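Local coordinates for 3-hydroxyisobutyrate dehydrogenase family protein (Geobacter sulfurreducens, PDB 3PDU) that probably reduces succinic semialdehyde to gamma-hydroxybutyrate with an NADP(H) cofactor, as a member of the beta-hydroxyacid dehydrogenase family, at residues A71-F76 with A104-A108; G88-M94 with R115-V121. All coordinates share one frame; numbering follows the deposited sequence.

Contact 1 of 2, residues A71-F76 with A104-A108; sequences AREVCF and AIGAA. With NAP (NADP nicotinamide-adenine-dinucleotide phosphate), chain I.
Ile-105 meets Ala-71, Cys-75 and Phe-76 with different branches, and these apolar contacts carry the packing of 71-76 against 104-108. CD1 of Ile-105 meets CB of Ala-71 at 3.9 Å, while CG2 of Ile-105 lies 3.8 Å from SG of Cys-75. CG1 of Ile-105 approaches CE2 of Phe-76 at 4.0 Å. The Phe-76 ring is layered on its own neighbour: SG of Cys-75 sits 3.8 Å above the ring plane, over the centre. With CG of Phe-76 anti to the carbonyl carbon (chi1 -64°), the ring is carried across to Ala-108, whose CB is 3.6 Å from CE1 of Phe-76.

The two segments run almost parallel, at 10°, with axes 10.6 Å apart at closest. That is the arrangement of neighbouring helices, 68-76 and 99-111, on one face of a Rossmann-type sheet, and Ile-105 also touches Tyr-91 and Asp-93 of strand 90-93 beneath.

Polar groups lie at the margins. The carbonyl O of Ala-104 is at the edge of the Phe-76 ring, near its plane. At the end of the extended Arg-72 chain NH2 rests loosely against CB of Ala-104, while NE hydrogen-bonds OG1 of Thr-101.

Glu-73 and Val-74 do not touch 104-108 but meet the cofactor. OE1 of Glu-73 accepts from N6A of NADP at 3.1 Å (N-H...O 161°); CG2 of Val-74 makes apolar packing with C2A of the same adenine, at 3.4 Å.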
ATOM      1  N   ALA A  71       1.244  15.322 -26.018  1.00 19.17           N
ATOM      2  CA  ALA A  71       0.937  16.750 -26.029  1.00 19.23           C
ATOM      3  C   ALA A  71       2.179  17.568 -26.345  1.00 21.20           C
ATOM      4  O   ALA A  71       2.126  18.536 -27.093  1.00 23.75           O
ATOM      5  CB  ALA A  71       0.354  17.190 -24.684  1.00 18.43           C
ATOM      6  N   ARG A  72       3.295  17.200 -25.743  1.00 19.26           N
ATOM      7  CA  ARG A  72       4.535  17.912 -26.000  1.00 17.30           C
ATOM      8  C   ARG A  72       5.066  17.683 -27.411  1.00 20.73           C
ATOM      9  O   ARG A  72       5.563  18.605 -28.040  1.00 22.35           O
ATOM     10  CB  ARG A  72       5.606  17.525 -24.984  1.00 19.40           C
ATOM     11  CG  ARG A  72       5.382  18.137 -23.609  1.00 19.60           C
ATOM     12  CD  ARG A  72       6.390  17.581 -22.609  1.00 28.12           C
ATOM     13  NE  ARG A  72       6.233  18.173 -21.281  1.00 27.65           N
ATOM     14  CZ  ARG A  72       6.853  19.284 -20.893  1.00 35.78           C
ATOM     15  NH1 ARG A  72       7.653  19.920 -21.739  1.00 27.42           N
ATOM     16  NH2 ARG A  72       6.673  19.763 -19.669  1.00 32.13           N
ATOM     17  N   GLU A  73       4.971  16.458 -27.910  1.00 24.25           N
ATOM     18  CA  GLU A  73       5.460  16.192 -29.257  1.00 23.74           C
ATOM     19  C   GLU A  73       4.633  16.962 -30.295  1.00 27.99           C
ATOM     20  O   GLU A  73       5.181  17.517 -31.240  1.00 23.01           O
ATOM     21  CB  GLU A  73       5.460  14.691 -29.557  1.00 25.09           C
ATOM     22  CG  GLU A  73       5.937  14.352 -30.963  1.00 38.81           C
ATOM     23  CD  GLU A  73       6.167  12.860 -31.168  1.00 52.71           C
ATOM     24  OE1 GLU A  73       5.937  12.078 -30.214  1.00 50.04           O
ATOM     25  OE2 GLU A  73       6.585  12.473 -32.286  1.00 54.51           O
ATOM     26  N   VAL A  74       3.316  17.011 -30.112  1.00 19.04           N
ATOM     27  CA  VAL A  74       2.465  17.738 -31.057  1.00 18.69           C
ATOM     28  C   VAL A  74       2.712  19.260 -30.991  1.00 21.21           C
ATOM     29  O   VAL A  74       2.635  19.960 -31.995  1.00 22.59           O
ATOM     30  CB  VAL A  74       0.965  17.364 -30.864  1.00 23.17           C
ATOM     31  CG1 VAL A  74       0.047  18.373 -31.545  1.00 20.25           C
ATOM     32  CG2 VAL A  74       0.709  15.959 -31.427  1.00 17.70           C
ATOM     33  N   CYS A  75       3.041  19.760 -29.809  1.00 20.45           N
ATOM     34  CA  CYS A  75       3.317  21.180 -29.650  1.00 20.31           C
ATOM     35  C   CYS A  75       4.701  21.535 -30.175  1.00 22.84           C
ATOM     36  O   CYS A  75       4.845  22.396 -31.046  1.00 22.00           O
ATOM     37  CB  CYS A  75       3.206  21.591 -28.180  1.00 26.52           C
ATOM     38  SG  CYS A  75       3.606  23.339 -27.859  1.00 27.66           S
ATOM     39  N   PHE A  76       5.715  20.853 -29.652  1.00 17.85           N
ATOM     40  CA  PHE A  76       7.105  21.248 -29.876  1.00 22.68           C
ATOM     41  C   PHE A  76       7.801  20.531 -31.029  1.00 26.20           C
ATOM     42  O   PHE A  76       8.895  20.929 -31.428  1.00 29.62           O
ATOM     43  CB  PHE A  76       7.927  21.024 -28.600  1.00 26.01           C
ATOM     44  CG  PHE A  76       7.492  21.869 -27.439  1.00 26.84           C
ATOM     45  CD1 PHE A  76       7.895  23.194 -27.341  1.00 28.51           C
ATOM     46  CD2 PHE A  76       6.704  21.335 -26.434  1.00 22.52           C
ATOM     47  CE1 PHE A  76       7.504  23.980 -26.263  1.00 23.61           C
ATOM     48  CE2 PHE A  76       6.299  22.115 -25.351  1.00 27.47           C
ATOM     49  CZ  PHE A  76       6.699  23.439 -25.265  1.00 24.82           C
ATOM     50  N   ALA A 104       4.010  24.805 -19.746  1.00 23.33           N
ATOM     51  CA  ALA A 104       5.082  24.936 -20.744  1.00 22.83           C
ATOM     52  C   ALA A 104       4.527  25.133 -22.162  1.00 24.45           C
ATOM     53  O   ALA A 104       5.039  25.946 -22.942  1.00 22.55           O
ATOM     54  CB  ALA A 104       6.015  23.728 -20.705  1.00 27.26           C
ATOM     55  N   ILE A 105       3.484  24.383 -22.496  1.00 20.81           N
ATOM     56  CA  ILE A 105       2.839  24.521 -23.799  1.00 20.87           C
ATOM     57  C   ILE A 105       2.240  25.917 -23.930  1.00 23.50           C
ATOM     58  O   ILE A 105       2.443  26.600 -24.933  1.00 21.92           O
ATOM     59  CB  ILE A 105       1.755  23.442 -24.011  1.00 19.37           C
ATOM     60  CG1 ILE A 105       2.424  22.077 -24.195  1.00 17.81           C
ATOM     61  CG2 ILE A 105       0.879  23.781 -25.212  1.00 22.81           C
ATOM     62  CD1 ILE A 105       1.465  20.887 -24.102  1.00 21.54           C
ATOM     63  N   GLY A 106       1.530  26.355 -22.894  1.00 17.32           N
ATOM     64  CA  GLY A 106       0.927  27.675 -22.902  1.00 19.06           C
ATOM     65  C   GLY A 106       1.951  28.788 -23.052  1.00 23.36           C
ATOM     66  O   GLY A 106       1.775  29.704 -23.858  1.00 24.91           O
ATOM     67  N   ALA A 107       3.033  28.723 -22.283  1.00 23.25           N
ATOM     68  CA  ALA A 107       4.069  29.750 -22.398  1.00 22.97           C
ATOM     69  C   ALA A 107       4.655  29.800 -23.812  1.00 26.70           C
ATOM     70  O   ALA A 107       4.901  30.882 -24.358  1.00 22.57           O
ATOM     71  CB  ALA A 107       5.170  29.531 -21.358  1.00 24.12           C
ATOM     72  N   ALA A 108       4.853  28.633 -24.420  1.00 22.24           N
ATOM     73  CA  ALA A 108       5.405  28.576 -25.771  1.00 27.93           C
ATOM     74  C   ALA A 108       4.446  29.165 -26.809  1.00 26.93           C
ATOM     75  O   ALA A 108       4.850  29.955 -27.669  1.00 23.13           O
ATOM     76  CB  ALA A 108       5.770  27.152 -26.135  1.00 25.01           C
TER
HETATM   77  PA  NAP I 301      -6.901   7.328 -27.231  1.00 23.05           P
HETATM   78  O1A NAP I 301      -5.840   6.407 -26.792  1.00 21.29           O
HETATM   79  O2A NAP I 301      -8.035   6.659 -27.891  1.00 22.17           O
HETATM   80  O5B NAP I 301      -6.321   8.483 -28.166  1.00 21.12           O
HETATM   81  C5B NAP I 301      -5.083   9.114 -27.969  1.00 20.90           C
HETATM   82  C4B NAP I 301      -4.879  10.102 -29.118  1.00 17.54           C
HETATM   83  O4B NAP I 301      -3.589  10.686 -28.996  1.00 20.01           O
HETATM   84  C3B NAP I 301      -4.919   9.435 -30.500  1.00 21.66           C
HETATM   85  O3B NAP I 301      -5.424  10.385 -31.421  1.00 21.08           O
HETATM   86  C2B NAP I 301      -3.449   9.198 -30.803  1.00 17.60           C
HETATM   87  O2B NAP I 301      -3.087   9.185 -32.161  1.00 21.47           O
HETATM   88  C1B NAP I 301      -2.858  10.439 -30.169  1.00 16.23           C
HETATM   89  N9A NAP I 301      -1.431  10.297 -29.858  1.00 22.27           N
HETATM   90  C8A NAP I 301      -0.837   9.487 -28.928  1.00 22.05           C
HETATM   91  N7A NAP I 301       0.503   9.709 -28.991  1.00 18.40           N
HETATM   92  C5A NAP I 301       0.753  10.649 -29.925  1.00 19.05           C
HETATM   93  C6A NAP I 301       1.925  11.243 -30.373  1.00 21.86           C
HETATM   94  N6A NAP I 301       3.105  10.901 -29.844  1.00 21.73           N
HETATM   95  N1A NAP I 301       1.845  12.186 -31.371  1.00 21.65           N
HETATM   96  C2A NAP I 301       0.625  12.547 -31.911  1.00 20.32           C
HETATM   97  N3A NAP I 301      -0.533  11.954 -31.457  1.00 19.87           N
HETATM   98  C4A NAP I 301      -0.461  11.021 -30.481  1.00 19.96           C
HETATM   99  O3  NAP I 301      -7.324   8.130 -25.911  1.00 22.97           O
HETATM  100  PN  NAP I 301      -8.642   8.928 -25.481  1.00 19.45           P
HETATM  101  O1N NAP I 301      -9.429   8.048 -24.600  1.00 25.96           O
HETATM  102  O2N NAP I 301      -9.209   9.595 -26.680  1.00 17.42           O
HETATM  103  O5D NAP I 301      -7.912  10.013 -24.546  1.00 24.54           O
HETATM  104  C5D NAP I 301      -7.423  11.248 -25.021  1.00 20.82           C
HETATM  105  C4D NAP I 301      -7.178  12.111 -23.790  1.00 21.78           C
HETATM  106  O4D NAP I 301      -8.402  12.330 -23.116  1.00 21.11           O
HETATM  107  C3D NAP I 301      -6.282  11.393 -22.786  1.00 18.53           C
HETATM  108  O3D NAP I 301      -5.509  12.376 -22.115  1.00 20.04           O
HETATM  109  C2D NAP I 301      -7.247  10.781 -21.792  1.00 21.31           C
HETATM  110  O2D NAP I 301      -6.665  10.582 -20.511  1.00 19.17           O
HETATM  111  C1D NAP I 301      -8.300  11.881 -21.782  1.00 20.92           C
HETATM  112  N1N NAP I 301      -9.643  11.490 -21.351  1.00 22.84           N
HETATM  113  C2N NAP I 301     -10.187  10.294 -21.730  1.00 15.83           C
HETATM  114  C3N NAP I 301     -11.483   9.960 -21.326  1.00 23.48           C
HETATM  115  C7N NAP I 301     -12.126   8.660 -21.752  1.00 22.14           C
HETATM  116  O7N NAP I 301     -13.232   8.211 -21.030  1.00 27.36           O
HETATM  117  N7N NAP I 301     -11.650   7.934 -22.767  1.00 20.85           N
HETATM  118  C4N NAP I 301     -12.208  10.860 -20.547  1.00 23.83           C
HETATM  119  C5N NAP I 301     -11.653  12.088 -20.184  1.00 23.14           C
HETATM  120  C6N NAP I 301     -10.366  12.397 -20.608  1.00 27.40           C
HETATM  121  P2B NAP I 301      -3.030   7.791 -32.968  1.00 23.61           P
HETATM  122  O1X NAP I 301      -2.036   8.028 -34.067  1.00 20.56           O
HETATM  123  O2X NAP I 301      -2.602   6.686 -32.026  1.00 22.06           O
HETATM  124  O3X NAP I 301      -4.390   7.470 -33.511  1.00 21.11           O

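Contact 2 of 2, residues G88-M94 with R115-V121; sequences GRGYIDM and RFLEAPV. With NAP (NADP nicotinamide-adenine-dinucleotide phosphate), chain I.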
ATOM      1  N   GLY A  88      -2.802  35.762 -32.783  1.00 24.57           N
ATOM      2  CA  GLY A  88      -3.985  35.711 -31.946  1.00 23.53           C
ATOM      3  C   GLY A  88      -4.776  34.417 -32.042  1.00 29.18           C
ATOM      4  O   GLY A  88      -5.788  34.240 -31.352  1.00 25.56           O
ATOM      5  N   ARG A  89      -4.334  33.498 -32.897  1.00 24.89           N
ATOM      6  CA  ARG A  89      -5.078  32.250 -33.060  1.00 23.58           C
ATOM      7  C   ARG A  89      -4.966  31.412 -31.783  1.00 22.95           C
ATOM      8  O   ARG A  89      -3.960  31.476 -31.075  1.00 21.64           O
ATOM      9  CB  ARG A  89      -4.598  31.476 -34.292  1.00 22.00           C
ATOM     10  CG  ARG A  89      -4.865  32.222 -35.600  1.00 20.73           C
ATOM     11  CD  ARG A  89      -4.489  31.380 -36.797  1.00 19.73           C
ATOM     12  NE  ARG A  89      -3.046  31.189 -36.913  1.00 24.23           N
ATOM     13  CZ  ARG A  89      -2.201  32.119 -37.355  1.00 27.11           C
ATOM     14  NH1 ARG A  89      -2.646  33.324 -37.696  1.00 25.40           N
ATOM     15  NH2 ARG A  89      -0.910  31.851 -37.441  1.00 25.92           N
ATOM     16  N   GLY A  90      -6.002  30.638 -31.485  1.00 21.67           N
ATOM     17  CA  GLY A  90      -6.064  29.947 -30.207  1.00 17.83           C
ATOM     18  C   GLY A  90      -5.729  28.467 -30.257  1.00 18.51           C
ATOM     19  O   GLY A  90      -6.008  27.779 -31.241  1.00 20.67           O
ATOM     20  N   TYR A  91      -5.157  27.970 -29.168  1.00 18.20           N
ATOM     21  CA  TYR A  91      -4.895  26.546 -29.023  1.00 18.59           C
ATOM     22  C   TYR A  91      -5.502  26.106 -27.702  1.00 16.49           C
ATOM     23  O   TYR A  91      -5.183  26.674 -26.659  1.00 19.31           O
ATOM     24  CB  TYR A  91      -3.381  26.284 -29.039  1.00 18.35           C
ATOM     25  CG  TYR A  91      -3.011  24.818 -29.066  1.00 17.02           C
ATOM     26  CD1 TYR A  91      -3.450  24.000 -30.089  1.00 21.61           C
ATOM     27  CD2 TYR A  91      -2.217  24.255 -28.065  1.00 20.25           C
ATOM     28  CE1 TYR A  91      -3.118  22.660 -30.130  1.00 25.83           C
ATOM     29  CE2 TYR A  91      -1.873  22.903 -28.098  1.00 20.19           C
ATOM     30  CZ  TYR A  91      -2.333  22.116 -29.139  1.00 25.12           C
ATOM     31  OH  TYR A  91      -2.019  20.775 -29.207  1.00 19.20           O
ATOM     32  N   ILE A  92      -6.424  25.147 -27.753  1.00 14.65           N
ATOM     33  CA  ILE A  92      -7.098  24.663 -26.558  1.00 17.08           C
ATOM     34  C   ILE A  92      -6.747  23.199 -26.382  1.00 18.24           C
ATOM     35  O   ILE A  92      -7.228  22.347 -27.124  1.00 17.85           O
ATOM     36  CB  ILE A  92      -8.635  24.806 -26.660  1.00 19.83           C
ATOM     37  CG1 ILE A  92      -9.021  26.275 -26.889  1.00 18.25           C
ATOM     38  CG2 ILE A  92      -9.318  24.242 -25.417  1.00 15.64           C
ATOM     39  CD1 ILE A  92     -10.512  26.512 -27.043  1.00 18.67           C
ATOM     40  N   ASP A  93      -5.891  22.904 -25.417  1.00 18.87           N
ATOM     41  CA  ASP A  93      -5.466  21.524 -25.220  1.00 16.91           C
ATOM     42  C   ASP A  93      -6.364  20.878 -24.186  1.00 18.42           C
ATOM     43  O   ASP A  93      -6.368  21.259 -23.012  1.00 23.15           O
ATOM     44  CB  ASP A  93      -3.985  21.457 -24.812  1.00 23.00           C
ATOM     45  CG  ASP A  93      -3.384  20.056 -24.993  1.00 29.52           C
ATOM     46  OD1 ASP A  93      -4.145  19.095 -25.233  1.00 24.14           O
ATOM     47  OD2 ASP A  93      -2.148  19.917 -24.893  1.00 27.45           O
ATOM     48  N   MET A  94      -7.149  19.910 -24.635  1.00 14.10           N
ATOM     49  CA  MET A  94      -8.115  19.249 -23.767  1.00 11.74           C
ATOM     50  C   MET A  94      -7.603  17.895 -23.283  1.00 16.67           C
ATOM     51  O   MET A  94      -8.318  17.158 -22.596  1.00 19.14           O
ATOM     52  CB  MET A  94      -9.456  19.117 -24.497  1.00 12.21           C
ATOM     53  CG  MET A  94      -9.996  20.490 -24.921  1.00 13.06           C
ATOM     54  SD  MET A  94     -11.655  20.468 -25.648  1.00 20.14           S
ATOM     55  CE  MET A  94     -12.686  20.454 -24.191  1.00 19.25           C
ATOM     56  N   ARG A 115      -3.017  32.363 -28.494  1.00 21.44           N
ATOM     57  CA  ARG A 115      -3.649  32.311 -27.176  1.00 18.63           C
ATOM     58  C   ARG A 115      -3.802  30.862 -26.756  1.00 25.28           C
ATOM     59  O   ARG A 115      -4.067  30.002 -27.603  1.00 22.25           O
ATOM     60  CB  ARG A 115      -5.016  33.008 -27.195  1.00 23.20           C
ATOM     61  CG  ARG A 115      -4.949  34.502 -27.520  1.00 22.39           C
ATOM     62  CD  ARG A 115      -6.344  35.109 -27.612  1.00 22.44           C
ATOM     63  NE  ARG A 115      -7.089  34.586 -28.754  1.00 24.47           N
ATOM     64  CZ  ARG A 115      -8.415  34.596 -28.851  1.00 26.11           C
ATOM     65  NH1 ARG A 115      -9.150  35.093 -27.866  1.00 25.22           N
ATOM     66  NH2 ARG A 115      -9.011  34.102 -29.933  1.00 31.67           N
ATOM     67  N   PHE A 116      -3.626  30.594 -25.460  1.00 18.98           N
ATOM     68  CA  PHE A 116      -3.676  29.232 -24.939  1.00 24.34           C
ATOM     69  C   PHE A 116      -4.695  29.070 -23.816  1.00 23.39           C
ATOM     70  O   PHE A 116      -4.814  29.913 -22.913  1.00 19.92           O
ATOM     71  CB  PHE A 116      -2.308  28.740 -24.434  1.00 19.01           C
ATOM     72  CG  PHE A 116      -2.353  27.338 -23.868  1.00 21.13           C
ATOM     73  CD1 PHE A 116      -2.420  26.239 -24.717  1.00 23.38           C
ATOM     74  CD2 PHE A 116      -2.362  27.121 -22.493  1.00 17.77           C
ATOM     75  CE1 PHE A 116      -2.485  24.944 -24.208  1.00 20.20           C
ATOM     76  CE2 PHE A 116      -2.411  25.833 -21.977  1.00 18.24           C
ATOM     77  CZ  PHE A 116      -2.479  24.743 -22.834  1.00 17.80           C
ATOM     78  N   LEU A 117      -5.417  27.965 -23.879  1.00 20.46           N
ATOM     79  CA  LEU A 117      -6.329  27.571 -22.817  1.00 16.62           C
ATOM     80  C   LEU A 117      -6.190  26.075 -22.629  1.00 22.13           C
ATOM     81  O   LEU A 117      -6.156  25.334 -23.613  1.00 21.16           O
ATOM     82  CB  LEU A 117      -7.766  27.886 -23.254  1.00 19.28           C
ATOM     83  CG  LEU A 117      -8.891  27.684 -22.245  1.00 21.91           C
ATOM     84  CD1 LEU A 117      -8.856  28.807 -21.215  1.00 16.05           C
ATOM     85  CD2 LEU A 117     -10.237  27.673 -22.974  1.00 20.02           C
ATOM     86  N   GLU A 118      -6.093  25.609 -21.385  1.00 14.80           N
ATOM     87  CA  GLU A 118      -6.164  24.170 -21.154  1.00 19.97           C
ATOM     88  C   GLU A 118      -7.617  23.888 -20.821  1.00 20.71           C
ATOM     89  O   GLU A 118      -8.285  24.718 -20.206  1.00 18.01           O
ATOM     90  CB  GLU A 118      -5.228  23.731 -20.017  1.00 18.36           C
ATOM     91  CG  GLU A 118      -5.629  24.236 -18.626  1.00 17.65           C
ATOM     92  CD  GLU A 118      -4.739  23.695 -17.513  1.00 20.61           C
ATOM     93  OE1 GLU A 118      -3.841  22.874 -17.803  1.00 21.17           O
ATOM     94  OE2 GLU A 118      -4.931  24.096 -16.344  1.00 21.30           O
ATOM     95  N   ALA A 119      -8.131  22.746 -21.254  1.00 20.11           N
ATOM     96  CA  ALA A 119      -9.514  22.414 -20.946  1.00 20.01           C
ATOM     97  C   ALA A 119      -9.746  20.906 -20.894  1.00 17.38           C
ATOM     98  O   ALA A 119     -10.528  20.363 -21.684  1.00 17.78           O
ATOM     99  CB  ALA A 119     -10.460  23.077 -21.947  1.00 18.75           C
ATOM    100  N   PRO A 120      -9.082  20.222 -19.947  1.00 16.89           N
ATOM    101  CA  PRO A 120      -9.316  18.781 -19.813  1.00 15.84           C
ATOM    102  C   PRO A 120     -10.771  18.556 -19.393  1.00 14.88           C
ATOM    103  O   PRO A 120     -11.428  19.483 -18.914  1.00 16.48           O
ATOM    104  CB  PRO A 120      -8.345  18.362 -18.698  1.00 15.55           C
ATOM    105  CG  PRO A 120      -8.102  19.635 -17.900  1.00 20.74           C
ATOM    106  CD  PRO A 120      -8.168  20.749 -18.909  1.00 17.88           C
ATOM    107  N   VAL A 121     -11.277  17.349 -19.581  1.00 18.55           N
ATOM    108  CA  VAL A 121     -12.685  17.102 -19.330  1.00 14.40           C
ATOM    109  C   VAL A 121     -12.943  15.948 -18.366  1.00 17.53           C
ATOM    110  O   VAL A 121     -12.133  15.030 -18.236  1.00 20.14           O
ATOM    111  CB  VAL A 121     -13.433  16.817 -20.647  1.00 15.42           C
ATOM    112  CG1 VAL A 121     -13.236  17.962 -21.636  1.00 15.08           C
ATOM    113  CG2 VAL A 121     -12.979  15.480 -21.257  1.00 16.32           C
TER
HETATM  114  PA  NAP I 301      -6.901   7.328 -27.231  1.00 23.05           P
HETATM  115  O1A NAP I 301      -5.840   6.407 -26.792  1.00 21.29           O
HETATM  116  O2A NAP I 301      -8.035   6.659 -27.891  1.00 22.17           O
HETATM  117  O5B NAP I 301      -6.321   8.483 -28.166  1.00 21.12           O
HETATM  118  C5B NAP I 301      -5.083   9.114 -27.969  1.00 20.90           C
HETATM  119  C4B NAP I 301      -4.879  10.102 -29.118  1.00 17.54           C
HETATM  120  O4B NAP I 301      -3.589  10.686 -28.996  1.00 20.01           O
HETATM  121  C3B NAP I 301      -4.919   9.435 -30.500  1.00 21.66           C
HETATM  122  O3B NAP I 301      -5.424  10.385 -31.421  1.00 21.08           O
HETATM  123  C2B NAP I 301      -3.449   9.198 -30.803  1.00 17.60           C
HETATM  124  O2B NAP I 301      -3.087   9.185 -32.161  1.00 21.47           O
HETATM  125  C1B NAP I 301      -2.858  10.439 -30.169  1.00 16.23           C
HETATM  126  N9A NAP I 301      -1.431  10.297 -29.858  1.00 22.27           N
HETATM  127  C8A NAP I 301      -0.837   9.487 -28.928  1.00 22.05           C
HETATM  128  N7A NAP I 301       0.503   9.709 -28.991  1.00 18.40           N
HETATM  129  C5A NAP I 301       0.753  10.649 -29.925  1.00 19.05           C
HETATM  130  C6A NAP I 301       1.925  11.243 -30.373  1.00 21.86           C
HETATM  131  N6A NAP I 301       3.105  10.901 -29.844  1.00 21.73           N
HETATM  132  N1A NAP I 301       1.845  12.186 -31.371  1.00 21.65           N
HETATM  133  C2A NAP I 301       0.625  12.547 -31.911  1.00 20.32           C
HETATM  134  N3A NAP I 301      -0.533  11.954 -31.457  1.00 19.87           N
HETATM  135  C4A NAP I 301      -0.461  11.021 -30.481  1.00 19.96           C
HETATM  136  O3  NAP I 301      -7.324   8.130 -25.911  1.00 22.97           O
HETATM  137  PN  NAP I 301      -8.642   8.928 -25.481  1.00 19.45           P
HETATM  138  O1N NAP I 301      -9.429   8.048 -24.600  1.00 25.96           O
HETATM  139  O2N NAP I 301      -9.209   9.595 -26.680  1.00 17.42           O
HETATM  140  O5D NAP I 301      -7.912  10.013 -24.546  1.00 24.54           O
HETATM  141  C5D NAP I 301      -7.423  11.248 -25.021  1.00 20.82           C
HETATM  142  C4D NAP I 301      -7.178  12.111 -23.790  1.00 21.78           C
HETATM  143  O4D NAP I 301      -8.402  12.330 -23.116  1.00 21.11           O
HETATM  144  C3D NAP I 301      -6.282  11.393 -22.786  1.00 18.53           C
HETATM  145  O3D NAP I 301      -5.509  12.376 -22.115  1.00 20.04           O
HETATM  146  C2D NAP I 301      -7.247  10.781 -21.792  1.00 21.31           C
HETATM  147  O2D NAP I 301      -6.665  10.582 -20.511  1.00 19.17           O
HETATM  148  C1D NAP I 301      -8.300  11.881 -21.782  1.00 20.92           C
HETATM  149  N1N NAP I 301      -9.643  11.490 -21.351  1.00 22.84           N
HETATM  150  C2N NAP I 301     -10.187  10.294 -21.730  1.00 15.83           C
HETATM  151  C3N NAP I 301     -11.483   9.960 -21.326  1.00 23.48           C
HETATM  152  C7N NAP I 301     -12.126   8.660 -21.752  1.00 22.14           C
HETATM  153  O7N NAP I 301     -13.232   8.211 -21.030  1.00 27.36           O
HETATM  154  N7N NAP I 301     -11.650   7.934 -22.767  1.00 20.85           N
HETATM  155  C4N NAP I 301     -12.208  10.860 -20.547  1.00 23.83           C
HETATM  156  C5N NAP I 301     -11.653  12.088 -20.184  1.00 23.14           C
HETATM  157  C6N NAP I 301     -10.366  12.397 -20.608  1.00 27.40           C
HETATM  158  P2B NAP I 301      -3.030   7.791 -32.968  1.00 23.61           P
HETATM  159  O1X NAP I 301      -2.036   8.028 -34.067  1.00 20.56           O
HETATM  160  O2X NAP I 301      -2.602   6.686 -32.026  1.00 22.06           O
HETATM  161  O3X NAP I 301      -4.390   7.470 -33.511  1.00 21.11           O
HETATM  162  O   HOH W   1      -9.166  15.410 -20.611  1.00 20.72           O
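Arg-115 grips the other strand through both its backbone and its side chain. Its N donates to O of Arg-89 and its O accepts from N of Tyr-91. The parallel ladder then continues through Tyr-91 O to Leu-117 N, Leu-117 O to Asp-93 N, and Asp-93 O to Ala-119 N. Beyond CB, the Arg-115 chain bends at chi3 (-67°), which brings NE within 2.9 Å of O of Gly-88. The N-H...O angle of that bond is 153°, with the acceptor tilted slightly out of the guanidinium plane. NH1 turns to Asp-146 in a salt bridge and to Ser-142.

Met-94 can be followed atom by atom. Its CB and CG each lie 3.3 Å from the carbonyl O of Ala-119, and CG is also 4.0 Å from CB of Ala-119. SD passes the same oxygen less closely. A bend at chi3 (83°) keeps CE near that carbonyl and sets it 3.6 Å from CG1 of Val-121. The Met-94 chain thus curls past the Ala-119 oxygen, which is buried with no polar partner in the model.

On the face bearing Tyr-91 and Asp-93, the Phe-116 ring lies beside the Tyr-91 side chain, with CD2 of Tyr-91 at its edge, 3.9 Å from CD1 of Phe-116, and CB of Asp-93 also near its plane. Where the strands part, a water bridges O of Met-94 and N of Val-121. CG2 of Val-121 lies 3.8 Å from C5N of the nicotinamide. Adjacent parallel strands joined through helix 99-111 form a beta-alpha-beta unit of the Rossmann-type domain, here leading to the nicotinamide end of its NADP pocket.

From the N terminus, helix 68-76 comes first, then strand 90-93, helix 99-111 and strand 115-122. The segments therefore alternate: contact 1 closes the loop from 71-76 to 104-108, contact 2 the one from 88-94 to 115-121, and the two loops cross. Their centres are about 11 Å apart, and they meet directly, with CG2 of Ile-105 3.7 Å from CE1 of Phe-116 and CB of Ala-71 3.7 Å from OD2 of Asp-93. The helix pair of contact 1 thus lies on the face that carries Tyr-91, Asp-93 and Phe-116. The crossing ties two helices to two neighbouring strands of the cofactor-binding domain, placed along the one NADP.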